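Long-range contact in sulfurtransferase (Azotobacter vinelandii, PDB 1E0C), which probably transfers sulfur from thiosulfate to cyanide, as a rhodanese whose active-site cysteine can carry the sulfur as a persulfide: residues 81-86 and 109-114. Residues are numbered along the deposited sequence; the frame is centred on the assembly and turned at random.
Sequences EAVYVV and RYHYLN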
ATOM      1  N   GLU A  81     -10.008   0.050  19.402  1.00 21.82           N
ATOM      2  CA  GLU A  81      -9.399   1.372  19.559  1.00 26.30           C
ATOM      3  C   GLU A  81      -8.084   1.528  18.813  1.00 18.67           C
ATOM      4  O   GLU A  81      -7.444   2.584  18.880  1.00 19.00           O
ATOM      5  CB  GLU A  81      -9.131   1.580  21.067  1.00 28.40           C
ATOM      6  CG  GLU A  81      -8.092   0.623  21.621  1.00 39.76           C
ATOM      7  CD  GLU A  81      -8.655  -0.642  22.227  1.00 49.21           C
ATOM      8  OE1 GLU A  81      -9.593  -1.250  21.669  1.00 37.35           O
ATOM      9  OE2 GLU A  81      -8.134  -1.065  23.285  1.00 43.71           O
ATOM     10  N   ALA A  82      -7.621   0.483  18.137  1.00 18.54           N
ATOM     11  CA  ALA A  82      -6.317   0.492  17.502  1.00 13.43           C
ATOM     12  C   ALA A  82      -6.162   1.643  16.501  1.00 13.47           C
ATOM     13  O   ALA A  82      -7.083   1.933  15.741  1.00 15.56           O
ATOM     14  CB  ALA A  82      -6.080  -0.810  16.733  1.00 19.00           C
ATOM     15  N   VAL A  83      -4.947   2.158  16.453  1.00 12.56           N
ATOM     16  CA  VAL A  83      -4.527   3.099  15.420  1.00 12.09           C
ATOM     17  C   VAL A  83      -3.221   2.562  14.828  1.00 11.28           C
ATOM     18  O   VAL A  83      -2.240   2.384  15.547  1.00 12.97           O
ATOM     19  CB  VAL A  83      -4.292   4.530  15.918  1.00 15.28           C
ATOM     20  CG1 VAL A  83      -3.879   5.408  14.729  1.00 11.86           C
ATOM     21  CG2 VAL A  83      -5.543   5.114  16.562  1.00 16.31           C
ATOM     22  N   TYR A  84      -3.261   2.205  13.545  1.00 11.82           N
ATOM     23  CA  TYR A  84      -2.090   1.640  12.905  1.00  9.15           C
ATOM     24  C   TYR A  84      -1.204   2.761  12.349  1.00 13.23           C
ATOM     25  O   TYR A  84      -1.713   3.753  11.831  1.00 13.09           O
ATOM     26  CB  TYR A  84      -2.468   0.723  11.735  1.00 10.85           C
ATOM     27  CG  TYR A  84      -3.095  -0.584  12.179  1.00  7.34           C
ATOM     28  CD1 TYR A  84      -4.415  -0.624  12.574  1.00 10.76           C
ATOM     29  CD2 TYR A  84      -2.343  -1.759  12.189  1.00 11.20           C
ATOM     30  CE1 TYR A  84      -5.015  -1.813  12.974  1.00 10.05           C
ATOM     31  CE2 TYR A  84      -2.934  -2.949  12.583  1.00 11.44           C
ATOM     32  CZ  TYR A  84      -4.242  -2.961  12.998  1.00 13.82           C
ATOM     33  OH  TYR A  84      -4.830  -4.147  13.386  1.00 13.19           O
ATOM     34  N   VAL A  85       0.084   2.594  12.553  1.00 10.75           N
ATOM     35  CA  VAL A  85       1.087   3.396  11.848  1.00 11.90           C
ATOM     36  C   VAL A  85       1.953   2.413  11.071  1.00 15.14           C
ATOM     37  O   VAL A  85       2.356   1.384  11.623  1.00 11.03           O
ATOM     38  CB  VAL A  85       1.952   4.259  12.766  1.00 10.24           C
ATOM     39  CG1 VAL A  85       3.037   4.962  11.953  1.00 11.56           C
ATOM     40  CG2 VAL A  85       1.072   5.290  13.466  1.00 11.44           C
ATOM     41  N   VAL A  86       2.070   2.641   9.768  1.00  7.92           N
ATOM     42  CA  VAL A  86       2.677   1.636   8.902  1.00  7.35           C
ATOM     43  C   VAL A  86       3.913   2.172   8.209  1.00  9.47           C
ATOM     44  O   VAL A  86       3.903   3.295   7.685  1.00 11.71           O
ATOM     45  CB  VAL A  86       1.643   1.208   7.827  1.00 12.13           C
ATOM     46  CG1 VAL A  86       2.141   0.003   7.060  1.00 13.08           C
ATOM     47  CG2 VAL A  86       0.285   0.948   8.466  1.00 13.15           C
ATOM     48  N   ARG A 109      -8.845   3.782  11.372  1.00 14.70           N
ATOM     49  CA  ARG A 109      -7.772   4.668  11.818  1.00 13.11           C
ATOM     50  C   ARG A 109      -6.395   4.141  11.523  1.00 16.57           C
ATOM     51  O   ARG A 109      -5.971   3.100  12.020  1.00 12.94           O
ATOM     52  CB  ARG A 109      -7.976   4.961  13.325  1.00 13.89           C
ATOM     53  CG  ARG A 109      -9.381   5.527  13.510  1.00 19.67           C
ATOM     54  CD  ARG A 109      -9.747   5.863  14.935  1.00 44.42           C
ATOM     55  NE  ARG A 109     -10.902   6.765  14.949  1.00 57.67           N
ATOM     56  CZ  ARG A 109     -11.774   6.889  15.936  1.00 66.81           C
ATOM     57  NH1 ARG A 109     -11.638   6.178  17.046  1.00 68.64           N
ATOM     58  NH2 ARG A 109     -12.785   7.744  15.827  1.00 68.00           N
ATOM     59  N   TYR A 110      -5.670   4.861  10.659  1.00 10.57           N
ATOM     60  CA  TYR A 110      -4.317   4.473  10.310  1.00 10.27           C
ATOM     61  C   TYR A 110      -3.548   5.635   9.686  1.00 16.96           C
ATOM     62  O   TYR A 110      -4.101   6.648   9.263  1.00 10.93           O
ATOM     63  CB  TYR A 110      -4.271   3.269   9.377  1.00 13.54           C
ATOM     64  CG  TYR A 110      -5.105   3.418   8.125  1.00 11.97           C
ATOM     65  CD1 TYR A 110      -4.727   4.297   7.118  1.00 16.76           C
ATOM     66  CD2 TYR A 110      -6.262   2.671   7.954  1.00 12.87           C
ATOM     67  CE1 TYR A 110      -5.496   4.431   5.977  1.00 16.50           C
ATOM     68  CE2 TYR A 110      -7.039   2.802   6.813  1.00 14.31           C
ATOM     69  CZ  TYR A 110      -6.638   3.678   5.825  1.00 19.33           C
ATOM     70  OH  TYR A 110      -7.403   3.823   4.687  1.00 20.35           O
ATOM     71  N   HIS A 111      -2.230   5.509   9.752  1.00 11.90           N
ATOM     72  CA  HIS A 111      -1.315   6.512   9.233  1.00 11.29           C
ATOM     73  C   HIS A 111      -0.159   5.827   8.516  1.00 12.86           C
ATOM     74  O   HIS A 111       0.214   4.699   8.851  1.00 12.51           O
ATOM     75  CB  HIS A 111      -0.723   7.359  10.386  1.00 10.30           C
ATOM     76  CG  HIS A 111      -1.796   8.066  11.157  1.00  8.66           C
ATOM     77  ND1 HIS A 111      -2.290   9.293  10.778  1.00 11.09           N
ATOM     78  CD2 HIS A 111      -2.534   7.661  12.221  1.00 11.54           C
ATOM     79  CE1 HIS A 111      -3.285   9.634  11.587  1.00 12.48           C
ATOM     80  NE2 HIS A 111      -3.462   8.654  12.457  1.00 18.97           N
ATOM     81  N   TYR A 112       0.412   6.542   7.561  1.00  8.91           N
ATOM     82  CA  TYR A 112       1.623   6.129   6.890  1.00  9.58           C
ATOM     83  C   TYR A 112       2.781   7.007   7.382  1.00 12.81           C
ATOM     84  O   TYR A 112       2.619   8.226   7.457  1.00 11.81           O
ATOM     85  CB  TYR A 112       1.513   6.335   5.367  1.00 10.13           C
ATOM     86  CG  TYR A 112       2.842   6.153   4.666  1.00  9.99           C
ATOM     87  CD1 TYR A 112       3.535   4.959   4.781  1.00  6.91           C
ATOM     88  CD2 TYR A 112       3.408   7.169   3.896  1.00  8.91           C
ATOM     89  CE1 TYR A 112       4.739   4.751   4.150  1.00  8.78           C
ATOM     90  CE2 TYR A 112       4.616   6.970   3.256  1.00  7.43           C
ATOM     91  CZ  TYR A 112       5.283   5.769   3.387  1.00 11.13           C
ATOM     92  OH  TYR A 112       6.492   5.564   2.773  1.00 11.09           O
ATOM     93  N   LEU A 113       3.877   6.364   7.761  1.00 11.70           N
ATOM     94  CA  LEU A 113       5.065   7.121   8.163  1.00 12.36           C
ATOM     95  C   LEU A 113       5.798   7.578   6.899  1.00 10.90           C
ATOM     96  O   LEU A 113       6.376   6.773   6.174  1.00  7.33           O
ATOM     97  CB  LEU A 113       6.012   6.240   8.993  1.00 10.19           C
ATOM     98  CG  LEU A 113       7.349   6.909   9.353  1.00 15.15           C
ATOM     99  CD1 LEU A 113       7.081   8.140  10.220  1.00 11.91           C
ATOM    100  CD2 LEU A 113       8.260   5.931  10.079  1.00 15.17           C
ATOM    101  N   ASN A 114       5.736   8.878   6.625  1.00 12.15           N
ATOM    102  CA  ASN A 114       6.340   9.411   5.400  1.00  9.34           C
ATOM    103  C   ASN A 114       7.804   9.060   5.266  1.00 11.24           C
ATOM    104  O   ASN A 114       8.620   9.400   6.131  1.00 12.76           O
ATOM    105  CB  ASN A 114       6.155  10.937   5.382  1.00  9.21           C
ATOM    106  CG  ASN A 114       6.109  11.480   3.961  1.00 15.39           C
ATOM    107  OD1 ASN A 114       6.110  10.717   3.001  1.00 11.53           O
ATOM    108  ND2 ASN A 114       6.060  12.801   3.835  1.00 11.36           N
TER
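Tyr84 and Val86 pair with the backbone of Arg109, His111 and Leu113 through four hydrogen bonds whose zigzag order fixes a parallel register. Tyr84 gives its N-H to Arg109 O and takes His111 N on its own O at 2.8 Å, the shortest of the four; Val86 repeats the pattern, receiving from Leu113 N in an almost straight bond (177° at the hydrogen). Tyr84 O also meets Tyr110 CA at 3.1 Å in a CA-H...O contact, which marks this carbonyl as the closely packed point of the ladder. On one face of the sheet, CB of Tyr84 lies 3.9 Å from CB of Tyr110, yet the rings diverge. CG of Tyr110 stands between its backbone N and carbonyl carbon (chi1 53°), and the hydroxyls of Tyr110 and Tyr84 reach separate partners, Asp103 and His78. The strand directions differ by only 18°, and helix 93-104 connects the two strands in a beta-alpha-beta unit of the first rhodanese-like domain; Leu102 of that helix touches both tyrosines, placing them on the helix-covered face. On the other face His111 lies beside Val83 and Val85 of the neighbouring strand. Val83 CG1 meets the His111 imidazole at its edge and in its plane, 3.6 Å from His111 CD2, while Val85 CG2 has His111 CB as its nearest partner, at 4.1 Å, and stands obliquely to the ring. His111 ND1 is hydrogen-bonded to Pro8 O, and the rings of Phe4 and His111 meet, evidence that the N-terminal segment covers this side. Packing slackens toward Arg109, the one exposed residue among those that touch: its CB approaches Val83 CG2 at 4.1 Å, but from CG to NE the chain runs extended, leading the guanidinium away from 81-86.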